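Local coordinates for laccase (Botrytis aclada, PDB 3SQR), which oxidises phenolic substrates such as hydroquinones with copper ions while reducing dioxygen to water, probably serving in lignin degradation and detoxification of its products, at residues A[223-234]-A[336-345]. Sequence-based numbering, arbitrary orientation.
Sequences PALENTLMNGTN and TNNEAANATG. With NAG (2-acetamido-2-deoxy-beta-D-glucopyranose), chain K; NAG (2-acetamido-2-deoxy-beta-D-glucopyranose), chain C.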
ATOM      1  N   PRO A 223      -1.957  -3.154 -19.371  1.00 30.19           N
ATOM      2  CA  PRO A 223      -3.103  -2.685 -20.153  1.00 30.14           C
ATOM      3  C   PRO A 223      -3.741  -1.400 -19.621  1.00 28.58           C
ATOM      4  O   PRO A 223      -3.690  -1.152 -18.417  1.00 30.20           O
ATOM      5  CB  PRO A 223      -4.107  -3.827 -20.023  1.00 30.92           C
ATOM      6  CG  PRO A 223      -3.777  -4.506 -18.765  1.00 32.61           C
ATOM      7  CD  PRO A 223      -2.222  -4.413 -18.659  1.00 29.40           C
ATOM      8  N   ALA A 224      -4.320  -0.611 -20.517  1.00 28.87           N
ATOM      9  CA  ALA A 224      -5.235   0.465 -20.138  1.00 26.80           C
ATOM     10  C   ALA A 224      -6.490  -0.232 -19.625  1.00 28.22           C
ATOM     11  O   ALA A 224      -7.075  -1.086 -20.312  1.00 27.01           O
ATOM     12  CB  ALA A 224      -5.581   1.363 -21.301  1.00 27.82           C
ATOM     13  N   LEU A 225      -6.835   0.052 -18.371  1.00 25.75           N
ATOM     14  CA  LEU A 225      -8.049  -0.539 -17.793  1.00 25.25           C
ATOM     15  C   LEU A 225      -9.224   0.326 -18.114  1.00 25.45           C
ATOM     16  O   LEU A 225      -9.118   1.499 -18.545  1.00 25.84           O
ATOM     17  CB  LEU A 225      -7.877  -0.739 -16.275  1.00 25.38           C
ATOM     18  CG  LEU A 225      -6.699  -1.624 -15.893  1.00 23.88           C
ATOM     19  CD1 LEU A 225      -6.627  -1.835 -14.405  1.00 22.10           C
ATOM     20  CD2 LEU A 225      -6.703  -2.962 -16.646  1.00 27.30           C
ATOM     21  N   GLU A 226     -10.403  -0.240 -17.880  1.00 26.20           N
ATOM     22  CA  GLU A 226     -11.615   0.375 -18.436  1.00 26.41           C
ATOM     23  C   GLU A 226     -12.119   1.543 -17.674  1.00 25.99           C
ATOM     24  O   GLU A 226     -12.768   2.420 -18.216  1.00 25.84           O
ATOM     25  CB  GLU A 226     -12.698  -0.676 -18.506  1.00 27.68           C
ATOM     26  CG  GLU A 226     -12.526  -1.712 -19.593  1.00 26.59           C
ATOM     27  CD  GLU A 226     -11.432  -2.767 -19.346  1.00 32.04           C
ATOM     28  OE1 GLU A 226     -11.064  -3.033 -18.190  1.00 29.13           O
ATOM     29  OE2 GLU A 226     -10.869  -3.295 -20.330  1.00 35.70           O
ATOM     30  N   ASN A 227     -11.813   1.634 -16.390  1.00 24.45           N
ATOM     31  CA  ASN A 227     -12.339   2.730 -15.642  1.00 23.22           C
ATOM     32  C   ASN A 227     -11.440   2.977 -14.412  1.00 22.81           C
ATOM     33  O   ASN A 227     -10.345   2.415 -14.335  1.00 24.50           O
ATOM     34  CB  ASN A 227     -13.776   2.443 -15.188  1.00 22.97           C
ATOM     35  CG  ASN A 227     -14.597   3.686 -15.039  1.00 21.39           C
ATOM     36  OD1 ASN A 227     -14.180   4.779 -15.394  1.00 24.02           O
ATOM     37  ND2 ASN A 227     -15.843   3.512 -14.475  1.00 22.58           N
ATOM     38  N   THR A 228     -11.894   3.864 -13.558  1.00 23.63           N
ATOM     39  CA  THR A 228     -11.290   4.123 -12.230  1.00 24.22           C
ATOM     40  C   THR A 228     -12.428   4.116 -11.216  1.00 24.89           C
ATOM     41  O   THR A 228     -13.581   4.287 -11.592  1.00 24.63           O
ATOM     42  CB  THR A 228     -10.555   5.450 -12.173  1.00 24.30           C
ATOM     43  OG1 THR A 228     -11.505   6.530 -12.240  1.00 24.05           O
ATOM     44  CG2 THR A 228      -9.522   5.579 -13.354  1.00 24.83           C
ATOM     45  N   LEU A 229     -12.094   3.965  -9.930  1.00 24.04           N
ATOM     46  CA  LEU A 229     -13.077   4.099  -8.833  1.00 24.01           C
ATOM     47  C   LEU A 229     -12.529   5.023  -7.820  1.00 24.66           C
ATOM     48  O   LEU A 229     -11.315   5.046  -7.555  1.00 24.38           O
ATOM     49  CB  LEU A 229     -13.356   2.789  -8.154  1.00 23.63           C
ATOM     50  CG  LEU A 229     -13.936   1.659  -9.017  1.00 23.64           C
ATOM     51  CD1 LEU A 229     -13.985   0.403  -8.222  1.00 21.85           C
ATOM     52  CD2 LEU A 229     -15.290   1.994  -9.509  1.00 24.36           C
ATOM     53  N   MET A 230     -13.442   5.825  -7.271  1.00 23.89           N
ATOM     54  CA  MET A 230     -13.135   6.644  -6.146  1.00 23.58           C
ATOM     55  C   MET A 230     -13.992   6.172  -5.008  1.00 23.44           C
ATOM     56  O   MET A 230     -15.214   6.237  -5.039  1.00 20.75           O
ATOM     57  CB  MET A 230     -13.405   8.135  -6.433  1.00 24.34           C
ATOM     58  CG  MET A 230     -12.996   9.019  -5.336  1.00 23.41           C
ATOM     59  SD  MET A 230     -13.060  10.798  -5.748  1.00 26.40           S
ATOM     60  CE  MET A 230     -11.794  10.943  -7.009  1.00 28.30           C
ATOM     61  N   ASN A 231     -13.322   5.722  -3.961  1.00 23.68           N
ATOM     62  CA  ASN A 231     -13.941   5.033  -2.865  1.00 23.84           C
ATOM     63  C   ASN A 231     -14.942   4.015  -3.320  1.00 24.55           C
ATOM     64  O   ASN A 231     -16.014   3.915  -2.756  1.00 25.02           O
ATOM     65  CB  ASN A 231     -14.542   5.993  -1.865  1.00 24.53           C
ATOM     66  CG  ASN A 231     -14.350   5.495  -0.459  1.00 27.29           C
ATOM     67  OD1 ASN A 231     -13.287   4.987  -0.098  1.00 26.61           O
ATOM     68  ND2 ASN A 231     -15.368   5.614   0.323  1.00 26.92           N
ATOM     69  N   GLY A 232     -14.561   3.244  -4.332  1.00 23.05           N
ATOM     70  CA  GLY A 232     -15.335   2.116  -4.754  1.00 23.61           C
ATOM     71  C   GLY A 232     -16.423   2.409  -5.772  1.00 24.01           C
ATOM     72  O   GLY A 232     -17.131   1.514  -6.120  1.00 25.55           O
ATOM     73  N   THR A 233     -16.538   3.652  -6.222  1.00 23.57           N
ATOM     74  CA  THR A 233     -17.586   3.995  -7.209  1.00 23.46           C
ATOM     75  C   THR A 233     -17.144   4.935  -8.299  1.00 23.64           C
ATOM     76  O   THR A 233     -16.178   5.679  -8.137  1.00 23.69           O
ATOM     77  CB  THR A 233     -18.823   4.517  -6.452  1.00 25.11           C
ATOM     78  OG1 THR A 233     -19.908   4.545  -7.359  1.00 24.88           O
ATOM     79  CG2 THR A 233     -18.535   5.883  -5.889  1.00 22.30           C
ATOM     80  N   ASN A 234     -17.852   4.884  -9.436  1.00 25.38           N
ATOM     81  CA  ASN A 234     -17.721   5.857 -10.467  1.00 24.62           C
ATOM     82  C   ASN A 234     -18.877   5.704 -11.452  1.00 25.80           C
ATOM     83  O   ASN A 234     -19.636   4.731 -11.377  1.00 24.89           O
ATOM     84  CB  ASN A 234     -16.399   5.698 -11.228  1.00 25.99           C
ATOM     85  CG  ASN A 234     -15.922   6.977 -11.874  1.00 27.63           C
ATOM     86  OD1 ASN A 234     -16.652   7.964 -11.940  1.00 26.76           O
ATOM     87  ND2 ASN A 234     -14.631   7.001 -12.284  1.00 25.46           N
ATOM     88  N   THR A 336      -1.588   4.198 -18.591  1.00 25.97           N
ATOM     89  CA  THR A 336      -2.787   4.433 -19.400  1.00 26.11           C
ATOM     90  C   THR A 336      -4.060   3.982 -18.659  1.00 25.60           C
ATOM     91  O   THR A 336      -4.028   3.052 -17.846  1.00 25.83           O
ATOM     92  CB  THR A 336      -2.755   3.643 -20.692  1.00 25.66           C
ATOM     93  OG1 THR A 336      -2.542   2.265 -20.405  1.00 26.82           O
ATOM     94  CG2 THR A 336      -1.588   4.163 -21.639  1.00 26.92           C
ATOM     95  N   ASN A 337      -5.143   4.681 -18.970  1.00 25.97           N
ATOM     96  CA  ASN A 337      -6.477   4.289 -18.547  1.00 26.79           C
ATOM     97  C   ASN A 337      -7.447   4.787 -19.635  1.00 27.02           C
ATOM     98  O   ASN A 337      -7.294   5.883 -20.224  1.00 28.89           O
ATOM     99  CB  ASN A 337      -6.805   4.914 -17.202  1.00 25.32           C
ATOM    100  CG  ASN A 337      -8.050   4.352 -16.609  1.00 26.48           C
ATOM    101  OD1 ASN A 337      -8.063   3.265 -16.003  1.00 28.91           O
ATOM    102  ND2 ASN A 337      -9.108   5.054 -16.846  1.00 21.22           N
ATOM    103  N   ASN A 338      -8.489   4.005 -19.824  1.00 26.77           N
ATOM    104  CA  ASN A 338      -9.473   4.316 -20.845  1.00 28.43           C
ATOM    105  C   ASN A 338     -10.338   5.469 -20.494  1.00 28.80           C
ATOM    106  O   ASN A 338     -10.906   6.122 -21.387  1.00 29.09           O
ATOM    107  CB  ASN A 338     -10.361   3.103 -21.076  1.00 28.30           C
ATOM    108  CG  ASN A 338      -9.717   2.040 -21.895  1.00 33.26           C
ATOM    109  OD1 ASN A 338      -8.565   2.157 -22.332  1.00 35.04           O
ATOM    110  ND2 ASN A 338     -10.481   0.991 -22.167  1.00 35.58           N
ATOM    111  N   GLU A 339     -10.418   5.814 -19.197  1.00 28.32           N
ATOM    112  CA  GLU A 339     -11.285   6.867 -18.768  1.00 27.50           C
ATOM    113  C   GLU A 339     -10.578   7.743 -17.744  1.00 28.14           C
ATOM    114  O   GLU A 339     -11.153   8.125 -16.717  1.00 26.37           O
ATOM    115  CB  GLU A 339     -12.526   6.242 -18.153  1.00 28.31           C
ATOM    116  CG  GLU A 339     -13.274   5.312 -19.090  1.00 30.26           C
ATOM    117  CD  GLU A 339     -13.870   5.994 -20.312  1.00 34.55           C
ATOM    118  OE1 GLU A 339     -13.986   7.216 -20.320  1.00 33.74           O
ATOM    119  OE2 GLU A 339     -14.186   5.281 -21.271  1.00 32.82           O
ATOM    120  N   ALA A 340      -9.348   8.147 -18.079  1.00 27.11           N
ATOM    121  CA  ALA A 340      -8.593   8.990 -17.167  1.00 27.69           C
ATOM    122  C   ALA A 340      -9.310  10.257 -16.687  1.00 27.73           C
ATOM    123  O   ALA A 340      -9.238  10.620 -15.511  1.00 30.07           O
ATOM    124  CB  ALA A 340      -7.206   9.341 -17.808  1.00 27.39           C
ATOM    125  N   ALA A 341     -10.003  10.965 -17.591  1.00 27.26           N
ATOM    126  CA  ALA A 341     -10.610  12.224 -17.263  1.00 27.89           C
ATOM    127  C   ALA A 341     -11.750  12.044 -16.240  1.00 28.06           C
ATOM    128  O   ALA A 341     -12.142  13.028 -15.601  1.00 28.14           O
ATOM    129  CB  ALA A 341     -11.132  12.966 -18.553  1.00 29.09           C
ATOM    130  N   ASN A 342     -12.267  10.823 -16.127  1.00 26.74           N
ATOM    131  CA  ASN A 342     -13.396  10.506 -15.224  1.00 27.34           C
ATOM    132  C   ASN A 342     -13.021   9.989 -13.857  1.00 27.94           C
ATOM    133  O   ASN A 342     -13.886   9.546 -13.098  1.00 25.96           O
ATOM    134  CB  ASN A 342     -14.375   9.561 -15.875  1.00 27.68           C
ATOM    135  CG  ASN A 342     -14.849  10.009 -17.250  0.50 30.77           C
ATOM    136  OD1 ASN A 342     -14.342   9.501 -18.271  0.50 34.19           O
ATOM    137  ND2 ASN A 342     -15.799  10.932 -17.308  0.50 31.86           N
ATOM    138  N   ALA A 343     -11.730  10.128 -13.511  1.00 27.37           N
ATOM    139  CA  ALA A 343     -11.245   9.794 -12.142  1.00 26.90           C
ATOM    140  C   ALA A 343     -11.546  10.980 -11.249  1.00 25.93           C
ATOM    141  O   ALA A 343     -10.663  11.712 -10.857  1.00 26.39           O
ATOM    142  CB  ALA A 343      -9.749   9.500 -12.160  1.00 25.92           C
ATOM    143  N   THR A 344     -12.822  11.139 -10.932  1.00 26.22           N
ATOM    144  CA  THR A 344     -13.335  12.260 -10.225  1.00 25.19           C
ATOM    145  C   THR A 344     -14.485  11.790  -9.333  1.00 25.56           C
ATOM    146  O   THR A 344     -15.063  10.703  -9.532  1.00 27.02           O
ATOM    147  CB  THR A 344     -13.948  13.349 -11.172  1.00 26.29           C
ATOM    148  OG1 THR A 344     -15.030  12.804 -11.925  1.00 24.05           O
ATOM    149  CG2 THR A 344     -12.854  13.902 -12.120  1.00 25.62           C
ATOM    150  N   GLY A 345     -14.802  12.652  -8.402  1.00 26.48           N
ATOM    151  CA  GLY A 345     -15.967  12.537  -7.541  1.00 26.56           C
ATOM    152  C   GLY A 345     -16.523  13.934  -7.301  1.00 26.74           C
ATOM    153  O   GLY A 345     -16.064  14.889  -7.904  1.00 25.88           O
TER
HETATM  154  C1  NAG K 560     -16.229  11.335 -18.627  1.00 40.68           C
HETATM  155  C2  NAG K 560     -17.729  11.341 -18.755  1.00 46.64           C
HETATM  156  C3  NAG K 560     -18.134  12.035 -20.080  1.00 48.82           C
HETATM  157  C4  NAG K 560     -17.472  13.410 -20.074  1.00 50.07           C
HETATM  158  C5  NAG K 560     -15.969  13.237 -20.024  1.00 51.74           C
HETATM  159  C6  NAG K 560     -15.282  14.587 -19.951  1.00 54.25           C
HETATM  160  C7  NAG K 560     -18.734   9.498 -17.533  1.00 46.47           C
HETATM  161  C8  NAG K 560     -19.125   8.060 -17.541  1.00 45.14           C
HETATM  162  N2  NAG K 560     -18.166   9.978 -18.660  1.00 45.38           N
HETATM  163  O3  NAG K 560     -19.540  12.128 -20.129  1.00 47.71           O
HETATM  164  O4  NAG K 560     -17.725  14.139 -21.234  1.00 56.75           O
HETATM  165  O5  NAG K 560     -15.682  12.622 -18.812  1.00 46.30           O
HETATM  166  O6  NAG K 560     -13.971  14.304 -19.544  1.00 56.70           O
HETATM  167  O7  NAG K 560     -18.923  10.172 -16.496  1.00 49.07           O
HETATM  168  C1  NAG C   1     -15.334   5.156   1.682  1.00 31.04           C
HETATM  169  C2  NAG C   1     -16.010   6.136   2.636  1.00 29.14           C
HETATM  170  C3  NAG C   1     -15.836   5.594   4.041  1.00 36.68           C
HETATM  171  C4  NAG C   1     -16.413   4.193   4.186  1.00 37.69           C
HETATM  172  C5  NAG C   1     -15.960   3.282   2.999  1.00 38.99           C
HETATM  173  C6  NAG C   1     -16.981   2.205   2.728  1.00 41.32           C
HETATM  174  C7  NAG C   1     -15.939   8.555   2.629  1.00 32.46           C
HETATM  175  C8  NAG C   1     -15.118   9.829   2.745  1.00 30.94           C
HETATM  176  N2  NAG C   1     -15.316   7.387   2.677  1.00 27.78           N
HETATM  177  O3  NAG C   1     -16.389   6.454   5.009  1.00 37.44           O
HETATM  178  O4  NAG C   1     -15.972   3.612   5.427  1.00 40.51           O
HETATM  179  O5  NAG C   1     -15.989   3.933   1.755  1.00 32.08           O
HETATM  180  O6  NAG C   1     -16.390   1.176   1.931  1.00 47.28           O
HETATM  181  O7  NAG C   1     -17.166   8.562   2.489  1.00 30.21           O
HETATM  182  O   HOH W   1      -2.219   1.042 -17.335  1.00 27.86           O
HETATM  183  O   HOH W   2      -5.680   1.804 -16.348  1.00 23.22           O
HETATM  184  O   HOH W   3     -13.363   1.901 -20.825  1.00 29.39           O
HETATM  185  O   HOH W   4     -12.515   6.869 -14.686  1.00 26.18           O
HETATM  186  O   HOH W   5     -16.451   8.490  -8.453  1.00 25.57           O
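Thr228 lies over Ala343, its OG1 3.3 Å from Ala343 CA, while the methyl CG2 turns to the amide of Asn337. With chi1 at 69°, OG1 sits between the backbone N and the carbonyl carbon, where it donates to a water that in turn donates to Asn227 OD1 and Glu339 O; Asn227 ND2, on the other side of that amide, is hydrogen-bonded to Asp82. Two residues on, the Met230 chain runs out extended and bends only at its last torsion, laying CE 3.7 Å from Thr344 C and SD beside the backbone of Gly345, whose lack of a side chain makes room for the sulfur. At the other end Ala224 CB fits between Thr336 OG1 and Asn338 OD1, and Asn338 N gives Leu225 O a nearly straight bond of 2.9 Å. Asn234 ties the middle: ND2 donates to Thr228 O (3.0 Å) and to Asn342 O (2.8 Å), both acceptors close to its amide plane, so the amide is fixed in rotation. Asn231 and Asn342 each carry an N-linked glycan. The contact illustrates how the two sheets of a cupredoxin-like sandwich join at one margin: strand 227-230, outermost beside strand 195-205, meets strand 344-348, which lies between strands 254-256 and 323-327.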